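Local atomic coordinates of protein kinase A regulatory subunit, putative (Trypanosoma cruzi, PDB entry 6FTF), a protein that acts as the regulatory subunit of a cAMP-independent protein kinase A and binds the nucleoside analogue 7-cyano-7-deazainosine through two cyclic nucleotide-binding domains. Residues K38-N43 with K55-A60; P164-L169 with L202-E207; L175-A180 with A257-R262; F238-R243 with N289-G294. One frame throughout, in Å; residues are numbered along the deposited sequence.

Contact 1: K38-N43 with K55-A60; sequences KLLTHN and KVVAGA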
loop_
_atom_site.group_PDB
_atom_site.type_symbol
_atom_site.label_atom_id
_atom_site.label_comp_id
_atom_site.label_asym_id
_atom_site.label_seq_id
_atom_site.Cartn_x
_atom_site.Cartn_y
_atom_site.Cartn_z
ATOM N N LYS A 38 0.714 -11.441 -8.563
ATOM C CA LYS A 38 1.537 -10.246 -8.438
ATOM C C LYS A 38 0.678 -8.990 -8.366
ATOM O O LYS A 38 0.940 -8.096 -7.548
ATOM C CB LYS A 38 2.534 -10.175 -9.587
ATOM C CG LYS A 38 3.578 -9.075 -9.422
ATOM C CD LYS A 38 4.593 -9.104 -10.556
ATOM C CE LYS A 38 5.162 -10.507 -10.752
ATOM N NZ LYS A 38 5.860 -11.024 -9.539
ATOM N N LEU A 39 -0.373 -8.906 -9.182
ATOM C CA LEU A 39 -1.272 -7.765 -9.065
ATOM C C LEU A 39 -1.878 -7.702 -7.668
ATOM O O LEU A 39 -1.952 -6.629 -7.056
ATOM C CB LEU A 39 -2.392 -7.845 -10.101
ATOM C CG LEU A 39 -1.977 -7.711 -11.573
ATOM C CD1 LEU A 39 -3.160 -8.016 -12.475
ATOM C CD2 LEU A 39 -1.451 -6.328 -11.876
ATOM N N LEU A 40 -2.333 -8.835 -7.153
ATOM C CA LEU A 40 -3.001 -8.832 -5.861
ATOM C C LEU A 40 -2.053 -8.476 -4.727
ATOM O O LEU A 40 -2.441 -7.756 -3.796
ATOM C CB LEU A 40 -3.625 -10.194 -5.606
ATOM C CG LEU A 40 -4.681 -10.671 -6.591
ATOM C CD1 LEU A 40 -5.131 -12.019 -6.090
ATOM C CD2 LEU A 40 -5.814 -9.662 -6.692
ATOM N N THR A 41 -0.821 -8.978 -4.761
ATOM C CA THR A 41 0.086 -8.735 -3.647
ATOM C C THR A 41 0.620 -7.311 -3.612
ATOM O O THR A 41 1.210 -6.913 -2.594
ATOM C CB THR A 41 1.240 -9.733 -3.617
ATOM O OG1 THR A 41 1.998 -9.615 -4.810
ATOM C CG2 THR A 41 0.743 -11.173 -3.450
ATOM N N HIS A 42 0.435 -6.533 -4.669
ATOM C CA HIS A 42 0.818 -5.130 -4.644
ATOM C C HIS A 42 -0.368 -4.193 -4.514
ATOM O O HIS A 42 -0.172 -2.980 -4.448
ATOM C CB HIS A 42 1.640 -4.782 -5.890
ATOM C CG HIS A 42 2.979 -5.438 -5.896
ATOM N ND1 HIS A 42 3.162 -6.752 -6.272
ATOM C CD2 HIS A 42 4.196 -4.985 -5.513
ATOM C CE1 HIS A 42 4.439 -7.070 -6.147
ATOM N NE2 HIS A 42 5.088 -6.014 -5.691
ATOM N N ASN A 43 -1.583 -4.714 -4.446
ATOM C CA ASN A 43 -2.778 -3.895 -4.319
ATOM C C ASN A 43 -3.268 -3.923 -2.881
ATOM O O ASN A 43 -3.446 -4.994 -2.298
ATOM C CB ASN A 43 -3.869 -4.396 -5.269
ATOM C CG ASN A 43 -5.097 -3.527 -5.229
ATOM O OD1 ASN A 43 -5.821 -3.508 -4.237
ATOM N ND2 ASN A 43 -5.358 -2.803 -6.309
ATOM N N LYS A 55 -4.092 -16.926 -3.606
ATOM C CA LYS A 55 -4.225 -17.801 -4.760
ATOM C C LYS A 55 -5.672 -18.253 -4.965
ATOM O O LYS A 55 -6.096 -18.417 -6.113
ATOM C CB LYS A 55 -3.216 -18.947 -4.683
ATOM C CG LYS A 55 -1.791 -18.439 -4.862
ATOM C CD LYS A 55 -0.740 -19.516 -4.667
ATOM C CE LYS A 55 -0.679 -20.462 -5.847
ATOM N NZ LYS A 55 0.379 -21.507 -5.657
ATOM N N VAL A 56 -6.450 -18.418 -3.892
ATOM C CA VAL A 56 -7.880 -18.691 -4.048
ATOM C C VAL A 56 -8.558 -17.542 -4.776
ATOM O O VAL A 56 -9.351 -17.743 -5.705
ATOM C CB VAL A 56 -8.544 -18.952 -2.679
ATOM C CG1 VAL A 56 -10.053 -19.024 -2.807
ATOM C CG2 VAL A 56 -8.015 -20.233 -2.050
ATOM N N VAL A 57 -8.287 -16.315 -4.339
ATOM C CA VAL A 57 -8.890 -15.145 -4.960
ATOM C C VAL A 57 -8.495 -15.076 -6.430
ATOM O O VAL A 57 -9.337 -14.858 -7.307
ATOM C CB VAL A 57 -8.497 -13.875 -4.183
ATOM C CG1 VAL A 57 -8.909 -12.632 -4.936
ATOM C CG2 VAL A 57 -9.141 -13.875 -2.797
ATOM N N ALA A 58 -7.211 -15.276 -6.728
ATOM C CA ALA A 58 -6.749 -15.290 -8.112
ATOM C C ALA A 58 -7.496 -16.321 -8.940
ATOM O O ALA A 58 -7.921 -16.039 -10.073
ATOM C CB ALA A 58 -5.238 -15.493 -8.183
ATOM N N GLY A 59 -7.679 -17.515 -8.397
ATOM C CA GLY A 59 -8.414 -18.546 -9.101
ATOM C C GLY A 59 -9.839 -18.161 -9.413
ATOM O O GLY A 59 -10.407 -18.627 -10.402
ATOM N N ALA A 60 -10.440 -17.323 -8.574
ATOM C CA ALA A 60 -11.827 -16.925 -8.752
ATOM C C ALA A 60 -11.999 -15.806 -9.769
ATOM O O ALA A 60 -13.136 -15.500 -10.141
ATOM C CB ALA A 60 -12.429 -16.454 -7.422
#
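L40 reaches across to V57 and A58 with a single methyl group, CD1, and between these two segments the meeting rests on that one methyl. Its CG stands beside the backbone N and anti to the carbonyl carbon (chi1 -61°), and the second torsion is fully extended (chi2 -179°), which puts CD1 at the far end of the side chain, anti to CA and pointing at helix 51-60. There it lies 4.0 Å from CG1 of V57, the two branched side chains meeting at a slant. The same methyl also comes to 4.1 Å from CB of A58 and rests 3.9 Å from the backbone N of A58, so that it lies against the backbone beside that CB. The contact is apolar, with no hydrogen bond across it. Around it, L40 further packs on F46 and M61, V57 turns to L136 and V145, and A58 touches I36 and T37.

Within segment 38-43, ND1 of H42 donates to O of K38 at 2.9 Å, with that oxygen close to the plane of the imidazole, a bond that should restrain the ring's rotation. Helices 30-42 and 51-60, a short connection apart and ahead of strand 62-67 in the chain, are consistent with the N3A helical motif of cyclic nucleotide-binding domains in protein kinase A regulatory subunits.

Contact 2: P164-L169 with L202-E207; sequences PFLGGL and LYIIME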
loop_
_atom_site.group_PDB
_atom_site.type_symbol
_atom_site.label_atom_id
_atom_site.label_comp_id
_atom_site.label_asym_id
_atom_site.label_seq_id
_atom_site.Cartn_x
_atom_site.Cartn_y
_atom_site.Cartn_z
ATOM N N PRO A 164 1.984 15.252 9.006
ATOM C CA PRO A 164 2.402 16.280 8.027
ATOM C C PRO A 164 2.710 15.761 6.628
ATOM O O PRO A 164 2.244 16.366 5.659
ATOM C CB PRO A 164 3.605 16.943 8.711
ATOM C CG PRO A 164 3.286 16.827 10.162
ATOM C CD PRO A 164 2.639 15.460 10.315
ATOM N N PHE A 165 3.491 14.696 6.480
ATOM C CA PHE A 165 3.925 14.313 5.143
ATOM C C PHE A 165 2.801 13.730 4.307
ATOM O O PHE A 165 2.973 13.579 3.094
ATOM C CB PHE A 165 5.156 13.395 5.182
ATOM C CG PHE A 165 4.862 11.913 5.305
ATOM C CD1 PHE A 165 4.638 11.325 6.548
ATOM C CD2 PHE A 165 4.894 11.103 4.202
ATOM C CE1 PHE A 165 4.422 9.956 6.650
ATOM C CE2 PHE A 165 4.681 9.746 4.307
ATOM C CZ PHE A 165 4.442 9.180 5.544
ATOM N N LEU A 166 1.642 13.458 4.913
ATOM C CA LEU A 166 0.488 12.944 4.195
ATOM C C LEU A 166 -0.544 14.017 3.889
ATOM O O LEU A 166 -1.613 13.710 3.339
ATOM C CB LEU A 166 -0.175 11.823 4.995
ATOM C CG LEU A 166 0.731 10.633 5.305
ATOM C CD1 LEU A 166 0.013 9.676 6.221
ATOM C CD2 LEU A 166 1.182 9.920 4.057
ATOM N N GLY A 167 -0.237 15.278 4.176
ATOM C CA GLY A 167 -1.222 16.332 4.037
ATOM C C GLY A 167 -1.704 16.551 2.624
ATOM O O GLY A 167 -2.800 17.094 2.434
ATOM N N GLY A 168 -0.928 16.143 1.638
ATOM C CA GLY A 168 -1.361 16.268 0.263
ATOM C C GLY A 168 -2.283 15.169 -0.230
ATOM O O GLY A 168 -2.851 15.320 -1.319
ATOM N N LEU A 169 -2.436 14.073 0.522
ATOM C CA LEU A 169 -3.363 13.002 0.149
ATOM C C LEU A 169 -4.792 13.409 0.515
ATOM O O LEU A 169 -5.031 13.978 1.575
ATOM C CB LEU A 169 -3.011 11.707 0.898
ATOM C CG LEU A 169 -1.664 11.010 0.656
ATOM C CD1 LEU A 169 -1.603 9.668 1.395
ATOM C CD2 LEU A 169 -1.358 10.827 -0.821
ATOM N N LEU A 202 8.277 0.367 6.194
ATOM C CA LEU A 202 8.219 1.789 6.483
ATOM C C LEU A 202 7.327 1.969 7.701
ATOM O O LEU A 202 6.262 1.351 7.798
ATOM C CB LEU A 202 7.679 2.567 5.279
ATOM C CG LEU A 202 7.612 4.090 5.362
ATOM C CD1 LEU A 202 7.710 4.717 3.969
ATOM C CD2 LEU A 202 6.334 4.539 6.036
ATOM N N TYR A 203 7.769 2.793 8.637
ATOM C CA TYR A 203 7.071 3.004 9.896
ATOM C C TYR A 203 6.705 4.472 10.020
ATOM O O TYR A 203 7.545 5.347 9.775
ATOM C CB TYR A 203 7.968 2.615 11.078
ATOM C CG TYR A 203 8.386 1.167 11.097
ATOM C CD1 TYR A 203 9.502 0.749 10.408
ATOM C CD2 TYR A 203 7.659 0.221 11.793
ATOM C CE1 TYR A 203 9.879 -0.575 10.412
ATOM C CE2 TYR A 203 8.029 -1.102 11.797
ATOM C CZ TYR A 203 9.132 -1.491 11.108
ATOM O OH TYR A 203 9.518 -2.831 11.107
ATOM N N ILE A 204 5.467 4.745 10.411
ATOM C CA ILE A 204 5.040 6.087 10.776
ATOM C C ILE A 204 4.862 6.079 12.280
ATOM O O ILE A 204 4.175 5.207 12.825
ATOM C CB ILE A 204 3.738 6.486 10.070
ATOM C CG1 ILE A 204 3.841 6.267 8.555
ATOM C CG2 ILE A 204 3.405 7.919 10.414
ATOM C CD1 ILE A 204 2.536 6.500 7.807
ATOM N N ILE A 205 5.513 7.005 12.957
ATOM C CA ILE A 205 5.481 7.021 14.414
ATOM C C ILE A 205 4.155 7.602 14.894
ATOM O O ILE A 205 3.865 8.784 14.689
ATOM C CB ILE A 205 6.676 7.790 14.985
ATOM C CG1 ILE A 205 7.979 7.176 14.465
ATOM C CG2 ILE A 205 6.626 7.767 16.514
ATOM C CD1 ILE A 205 9.208 7.973 14.811
ATOM N N MET A 206 3.364 6.783 15.585
ATOM C CA MET A 206 2.115 7.237 16.179
ATOM C C MET A 206 2.322 7.807 17.569
ATOM O O MET A 206 1.579 8.707 17.984
ATOM C CB MET A 206 1.090 6.095 16.230
ATOM C CG MET A 206 0.735 5.552 14.858
ATOM S SD MET A 206 -0.474 4.216 14.865
ATOM C CE MET A 206 -1.986 5.122 15.198
ATOM N N GLU A 207 3.307 7.304 18.302
ATOM C CA GLU A 207 3.653 7.833 19.608
ATOM C C GLU A 207 5.096 7.462 19.900
ATOM O O GLU A 207 5.536 6.365 19.556
ATOM C CB GLU A 207 2.760 7.200 20.674
ATOM C CG GLU A 207 2.924 7.715 22.072
ATOM C CD GLU A 207 2.133 6.866 23.053
ATOM O OE1 GLU A 207 0.933 6.625 22.799
ATOM O OE2 GLU A 207 2.722 6.412 24.055
#
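F165 and I204 meet at the rim of the phenyl ring. The terminal methyl CD1 of I204 approaches near the ring plane, 4.0 Å from CZ and 4.1 Å from CE1 of F165, while CG1 of I204 lies 4.2 Å from that same CE1. It is therefore an edge contact, with the isoleucine arm slanting past the ring instead of lying over it. L166 joins more distantly, its CD1 standing 4.4 Å from CD1 of I204.

The next shell explains the ring's place. The phenyl group of F165 is placed between the backbone N and the carbonyl carbon (chi1 88°), a crowded position that swings it toward the strand. Its neighbour L166 then lays CD2 over one face, 3.5 Å above the plane and toward the rim. H232 meets the same ring with its plane inclined by about 55°. Further out, a 3-10 segment at 164-166 runs into a type I turn from L166 to L169, and I204 pairs by its backbone with A257 in the neighbouring strand. F159 of helix 149-160 also packs on I204, while L160 and L268 lie against L166. Helices 149-160 and 171-178 with this 3-10 segment are consistent with the family's N3A motif, packed here on the β-roll.

Aliphatic and aromatic carbons make the contact; without hydrogen bonds across it, it rests on dispersion and exclusion of water.

Contact 3: L175-A180 with A257-R262; sequences LQLADA and AKLNRR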
loop_
_atom_site.group_PDB
_atom_site.type_symbol
_atom_site.label_atom_id
_atom_site.label_comp_id
_atom_site.label_asym_id
_atom_site.label_seq_id
_atom_site.Cartn_x
_atom_site.Cartn_y
_atom_site.Cartn_z
ATOM N N LEU A 175 -7.226 6.706 3.015
ATOM C CA LEU A 175 -7.842 5.416 3.321
ATOM C C LEU A 175 -7.157 4.279 2.573
ATOM O O LEU A 175 -7.052 3.167 3.108
ATOM C CB LEU A 175 -9.321 5.457 2.993
ATOM C CG LEU A 175 -10.098 6.386 3.935
ATOM C CD1 LEU A 175 -11.435 6.726 3.325
ATOM C CD2 LEU A 175 -10.264 5.773 5.324
ATOM N N GLN A 176 -6.670 4.544 1.358
ATOM C CA GLN A 176 -5.891 3.555 0.608
ATOM C C GLN A 176 -4.602 3.202 1.345
ATOM O O GLN A 176 -4.191 2.036 1.370
ATOM C CB GLN A 176 -5.619 4.112 -0.791
ATOM C CG GLN A 176 -4.719 3.355 -1.717
ATOM C CD GLN A 176 -4.785 3.958 -3.093
ATOM O OE1 GLN A 176 -4.176 5.006 -3.375
ATOM N NE2 GLN A 176 -5.577 3.357 -3.931
ATOM N N LEU A 177 -3.961 4.187 1.969
ATOM C CA LEU A 177 -2.821 3.905 2.833
ATOM C C LEU A 177 -3.256 3.074 4.039
ATOM O O LEU A 177 -2.606 2.086 4.402
ATOM C CB LEU A 177 -2.162 5.225 3.240
ATOM C CG LEU A 177 -1.070 5.112 4.286
ATOM C CD1 LEU A 177 0.091 4.244 3.841
ATOM C CD2 LEU A 177 -0.588 6.491 4.645
ATOM N N ALA A 178 -4.347 3.476 4.692
ATOM C CA ALA A 178 -4.815 2.753 5.872
ATOM C C ALA A 178 -5.042 1.275 5.570
ATOM O O ALA A 178 -4.806 0.412 6.435
ATOM C CB ALA A 178 -6.107 3.368 6.405
ATOM N N ASP A 179 -5.536 0.958 4.362
ATOM C CA ASP A 179 -5.795 -0.428 3.969
ATOM C C ASP A 179 -4.558 -1.309 4.101
ATOM O O ASP A 179 -4.686 -2.524 4.241
ATOM C CB ASP A 179 -6.246 -0.475 2.500
ATOM C CG ASP A 179 -7.686 -0.048 2.272
ATOM O OD1 ASP A 179 -8.543 -0.280 3.157
ATOM O OD2 ASP A 179 -7.962 0.501 1.177
ATOM N N ALA A 180 -3.367 -0.730 4.000
ATOM C CA ALA A 180 -2.104 -1.464 3.984
ATOM C C ALA A 180 -1.341 -1.365 5.300
ATOM O O ALA A 180 -0.232 -1.906 5.393
ATOM C CB ALA A 180 -1.224 -0.980 2.826
ATOM N N ALA A 257 2.658 2.733 12.977
ATOM C CA ALA A 257 1.923 2.142 11.872
ATOM C C ALA A 257 2.956 1.712 10.846
ATOM O O ALA A 257 3.893 2.457 10.563
ATOM C CB ALA A 257 0.945 3.136 11.244
ATOM N N LYS A 258 2.785 0.519 10.301
ATOM C CA LYS A 258 3.794 -0.197 9.531
ATOM C C LYS A 258 3.243 -0.502 8.141
ATOM O O LYS A 258 2.126 -1.025 8.014
ATOM C CB LYS A 258 4.054 -1.501 10.318
ATOM C CG LYS A 258 5.067 -2.490 9.816
ATOM C CD LYS A 258 5.200 -3.618 10.829
ATOM C CE LYS A 258 6.288 -4.608 10.427
ATOM N NZ LYS A 258 6.435 -5.694 11.417
ATOM N N LEU A 259 4.032 -0.203 7.108
ATOM C CA LEU A 259 3.686 -0.416 5.710
ATOM C C LEU A 259 4.751 -1.278 5.036
ATOM O O LEU A 259 5.945 -0.985 5.136
ATOM C CB LEU A 259 3.668 0.944 5.031
ATOM C CG LEU A 259 3.380 0.940 3.545
ATOM C CD1 LEU A 259 1.937 0.560 3.252
ATOM C CD2 LEU A 259 3.692 2.294 2.931
ATOM N N ASN A 260 4.331 -2.318 4.334
ATOM C CA ASN A 260 5.282 -3.132 3.592
ATOM C C ASN A 260 5.688 -2.481 2.274
ATOM O O ASN A 260 4.890 -1.838 1.595
ATOM C CB ASN A 260 4.703 -4.522 3.335
ATOM C CG ASN A 260 5.755 -5.499 2.844
ATOM O OD1 ASN A 260 5.953 -5.683 1.644
ATOM N ND2 ASN A 260 6.485 -6.078 3.771
ATOM N N ARG A 261 6.940 -2.732 1.889
ATOM C CA ARG A 261 7.492 -2.192 0.655
ATOM C C ARG A 261 6.645 -2.531 -0.562
ATOM O O ARG A 261 6.586 -1.737 -1.492
ATOM C CB ARG A 261 8.924 -2.701 0.481
ATOM C CG ARG A 261 9.713 -2.015 -0.585
ATOM C CD ARG A 261 11.140 -2.501 -0.541
ATOM N NE ARG A 261 11.961 -1.848 -1.538
ATOM C CZ ARG A 261 13.259 -2.114 -1.711
ATOM N NH1 ARG A 261 13.869 -3.011 -0.948
ATOM N NH2 ARG A 261 13.936 -1.490 -2.659
ATOM N N ARG A 262 5.992 -3.692 -0.576
ATOM C CA ARG A 262 5.207 -4.062 -1.753
ATOM C C ARG A 262 4.031 -3.127 -1.993
ATOM O O ARG A 262 3.518 -3.084 -3.117
ATOM C CB ARG A 262 4.729 -5.513 -1.669
ATOM C CG ARG A 262 3.763 -5.819 -0.552
ATOM C CD ARG A 262 3.723 -7.327 -0.219
ATOM N NE ARG A 262 2.985 -7.672 1.012
ATOM C CZ ARG A 262 1.747 -8.165 1.054
ATOM N NH1 ARG A 262 1.051 -8.368 -0.060
ATOM N NH2 ARG A 262 1.187 -8.458 2.216
HETATM O O HOH W 1 1.614 -3.238 3.947
#
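A180 and L259 are pressed unusually close, CB of A180 and CD1 of L259 being only 3.5 Å apart, where the chain leaving helix 171-178 comes against strand 254-260 of the second cyclic nucleotide-binding domain, a cupin-type β-roll with helices around it. Close fit is possible because alanine brings nothing beyond its CB. L259 gets there with CG anti to the backbone N (chi1 178°), and its second torsion (chi2 70°) turns CD1 to A180. CD1 of L177 sits 4.2 Å from each of the methyls CD1 and CD2 of L259, the two leucines crossing nearly at right angles. C267 and L268 of helix 264-268 help to complete this apolar cluster.

CB of K258 points away from segment 175-180, and in the modelled conformer the side chain forms a salt bridge with E184 and a cation-pi contact with W201. At the end of the strand, OD1 of N260 accepts from N of R262 at 3.0 Å, almost straight at 172°, closing an Asx turn. A single water joins the two backbones: it donates to O of A180 at 2.7 Å and accepts from N of N260 at 2.9 Å.

Contact 4: F238-R243 with N289-G294; sequences FLNNHR and NVLKTG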
loop_
_atom_site.group_PDB
_atom_site.type_symbol
_atom_site.label_atom_id
_atom_site.label_comp_id
_atom_site.label_asym_id
_atom_site.label_seq_id
_atom_site.Cartn_x
_atom_site.Cartn_y
_atom_site.Cartn_z
ATOM N N PHE A 238 13.641 2.240 0.222
ATOM C CA PHE A 238 12.604 2.070 -0.792
ATOM C C PHE A 238 12.838 3.012 -1.962
ATOM O O PHE A 238 12.568 2.651 -3.121
ATOM C CB PHE A 238 11.220 2.413 -0.237
ATOM C CG PHE A 238 10.675 1.510 0.845
ATOM C CD1 PHE A 238 11.402 0.501 1.479
ATOM C CD2 PHE A 238 9.350 1.701 1.217
ATOM C CE1 PHE A 238 10.793 -0.280 2.470
ATOM C CE2 PHE A 238 8.749 0.929 2.161
ATOM C CZ PHE A 238 9.466 -0.053 2.801
ATOM N N LEU A 239 13.297 4.233 -1.675
ATOM C CA LEU A 239 13.537 5.243 -2.704
ATOM C C LEU A 239 14.763 4.901 -3.529
ATOM O O LEU A 239 14.771 5.099 -4.752
ATOM C CB LEU A 239 13.741 6.613 -2.057
ATOM C CG LEU A 239 12.492 7.208 -1.401
ATOM C CD1 LEU A 239 12.854 8.419 -0.584
ATOM C CD2 LEU A 239 11.430 7.589 -2.427
ATOM N N ASN A 240 15.830 4.425 -2.875
ATOM C CA ASN A 240 17.139 4.314 -3.505
ATOM C C ASN A 240 17.633 2.880 -3.619
ATOM O O ASN A 240 18.779 2.658 -4.028
ATOM C CB ASN A 240 18.125 5.236 -2.798
ATOM C CG ASN A 240 17.797 6.697 -3.035
ATOM O OD1 ASN A 240 17.400 7.069 -4.155
ATOM N ND2 ASN A 240 17.956 7.534 -2.022
ATOM N N ASN A 241 16.788 1.904 -3.309
ATOM C CA ASN A 241 17.040 0.494 -3.603
ATOM C C ASN A 241 18.359 -0.011 -3.017
ATOM O O ASN A 241 19.225 -0.546 -3.719
ATOM C CB ASN A 241 16.982 0.240 -5.109
ATOM C CG ASN A 241 15.603 0.388 -5.662
ATOM O OD1 ASN A 241 14.637 -0.103 -5.098
ATOM N ND2 ASN A 241 15.501 1.074 -6.784
ATOM N N HIS A 242 18.477 0.099 -1.695
ATOM C CA HIS A 242 19.657 -0.417 -1.008
ATOM C C HIS A 242 19.243 -0.993 0.344
ATOM O O HIS A 242 18.146 -0.724 0.846
ATOM C CB HIS A 242 20.754 0.651 -0.867
ATOM C CG HIS A 242 20.308 1.890 -0.152
ATOM N ND1 HIS A 242 20.077 1.928 1.204
ATOM C CD2 HIS A 242 20.028 3.135 -0.610
ATOM C CE1 HIS A 242 19.668 3.139 1.544
ATOM N NE2 HIS A 242 19.632 3.892 0.463
ATOM N N ARG A 243 20.129 -1.788 0.935
ATOM C CA ARG A 243 19.892 -2.319 2.270
ATOM C C ARG A 243 19.958 -1.194 3.298
ATOM O O ARG A 243 20.441 -0.103 3.038
ATOM C CB ARG A 243 20.885 -3.445 2.581
ATOM C CG ARG A 243 20.720 -4.662 1.675
ATOM C CD ARG A 243 21.681 -5.770 2.019
ATOM N NE ARG A 243 21.300 -6.543 3.200
ATOM C CZ ARG A 243 20.543 -7.636 3.178
ATOM N NH1 ARG A 243 20.002 -8.070 2.069
ATOM N NH2 ARG A 243 20.319 -8.301 4.304
ATOM N N ASN A 289 26.258 11.514 2.568
ATOM C CA ASN A 289 27.611 10.984 2.456
ATOM C C ASN A 289 27.620 9.481 2.183
ATOM O O ASN A 289 28.496 8.984 1.461
ATOM C CB ASN A 289 28.407 11.319 3.710
ATOM C CG ASN A 289 29.815 10.826 3.623
ATOM O OD1 ASN A 289 30.211 9.899 4.337
ATOM N ND2 ASN A 289 30.580 11.410 2.714
ATOM N N VAL A 290 26.669 8.736 2.758
ATOM C CA VAL A 290 26.521 7.325 2.416
ATOM C C VAL A 290 26.337 7.180 0.917
ATOM O O VAL A 290 26.955 6.325 0.267
ATOM C CB VAL A 290 25.327 6.719 3.180
ATOM C CG1 VAL A 290 24.982 5.341 2.650
ATOM C CG2 VAL A 290 25.624 6.610 4.638
ATOM N N LEU A 291 25.464 8.004 0.341
ATOM C CA LEU A 291 25.209 7.899 -1.086
ATOM C C LEU A 291 26.436 8.297 -1.880
ATOM O O LEU A 291 26.772 7.646 -2.883
ATOM C CB LEU A 291 24.013 8.762 -1.500
ATOM C CG LEU A 291 22.655 8.362 -0.933
ATOM C CD1 LEU A 291 21.618 9.360 -1.413
ATOM C CD2 LEU A 291 22.282 6.947 -1.335
ATOM N N LYS A 292 27.111 9.362 -1.466
ATOM C CA LYS A 292 28.241 9.853 -2.237
ATOM C C LYS A 292 29.366 8.833 -2.265
ATOM O O LYS A 292 30.034 8.670 -3.292
ATOM C CB LYS A 292 28.731 11.160 -1.636
ATOM C CG LYS A 292 29.797 11.807 -2.493
ATOM C CD LYS A 292 30.122 13.188 -2.004
ATOM C CE LYS A 292 31.521 13.223 -1.436
ATOM N NZ LYS A 292 31.896 14.577 -0.933
ATOM N N THR A 293 29.593 8.138 -1.154
ATOM C CA THR A 293 30.690 7.183 -1.057
ATOM C C THR A 293 30.285 5.765 -1.410
ATOM O O THR A 293 31.153 4.882 -1.410
ATOM C CB THR A 293 31.305 7.188 0.338
ATOM O OG1 THR A 293 30.332 6.783 1.310
ATOM C CG2 THR A 293 31.823 8.567 0.691
ATOM N N GLY A 294 29.014 5.523 -1.713
ATOM C CA GLY A 294 28.577 4.209 -2.131
ATOM C C GLY A 294 28.531 3.181 -1.027
ATOM O O GLY A 294 28.674 1.986 -1.303
#
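L291 meets N240 and H242 by the end of its side chain, a case in which a long aliphatic arm makes a contact that its backbone direction alone would not predict. CB leaves helix 285-293 across the line to segment 238-243 rather than straight at it. CG stands anti to the carbonyl carbon (chi1 -65°), and the second torsion (chi2 178°) puts CD1 anti to CA, farther from it than CD2. CD1 comes against the end of the N240 side chain, which L291 meets at about a right angle. CD2 lies 4.4 Å from NE2 of H242, approaching that ring obliquely. These are loose van der Waals touches; no hydrogen bond crosses the contact.

The imidazole offered to CD2 is held at both nitrogens. ND1 of H242 donates to O of R243 at 2.8 Å, nearly straight at 176°, and the NE2 side is hydrogen-bonded to OH of Y287. In helix 285-293, O of N289 takes two bonds from T293, one from its N at 3.0 Å and one from OG1 at 2.9 Å, from opposite faces of the carbonyl plane. G294 then ends that helix in a Schellman motif.

V290, next to L291, touches the bound 7-cyano-7-deazainosine, consistent with the C-terminal helix lidding the pocket. Helix 235-240 is consistent with the short helix of the family's phosphate-binding cassette; L239 packs on helix 272-275, F238 stacks edge-to-face with F264 of helix 264-268, and backbone bonds tie N241 and R243 to S299 and Q297 in the C-terminal tail.

Overall arrangement
From the N terminus, contact 1 closes first, bringing helices 30-42 and 51-60 together within a short stretch of chain. Contact 2 opens much later, and before it closes contact 3 has begun, so the two cross: contact 2 fastens the loop between helices 149-160 and 171-178, and contact 3 the latter helix, to one sheet, where strands 201-205 and 254-260 are neighbours. Contact 4 follows contact 2 in series but crosses contact 3, joining helix 235-240 to helix 285-293 beside the second ligand pocket. Contacts 1 and 3, with centres about 17 Å apart, are linked by a probable hydrogen bond from R262 to T41, tying the N-terminal helices to the second domain.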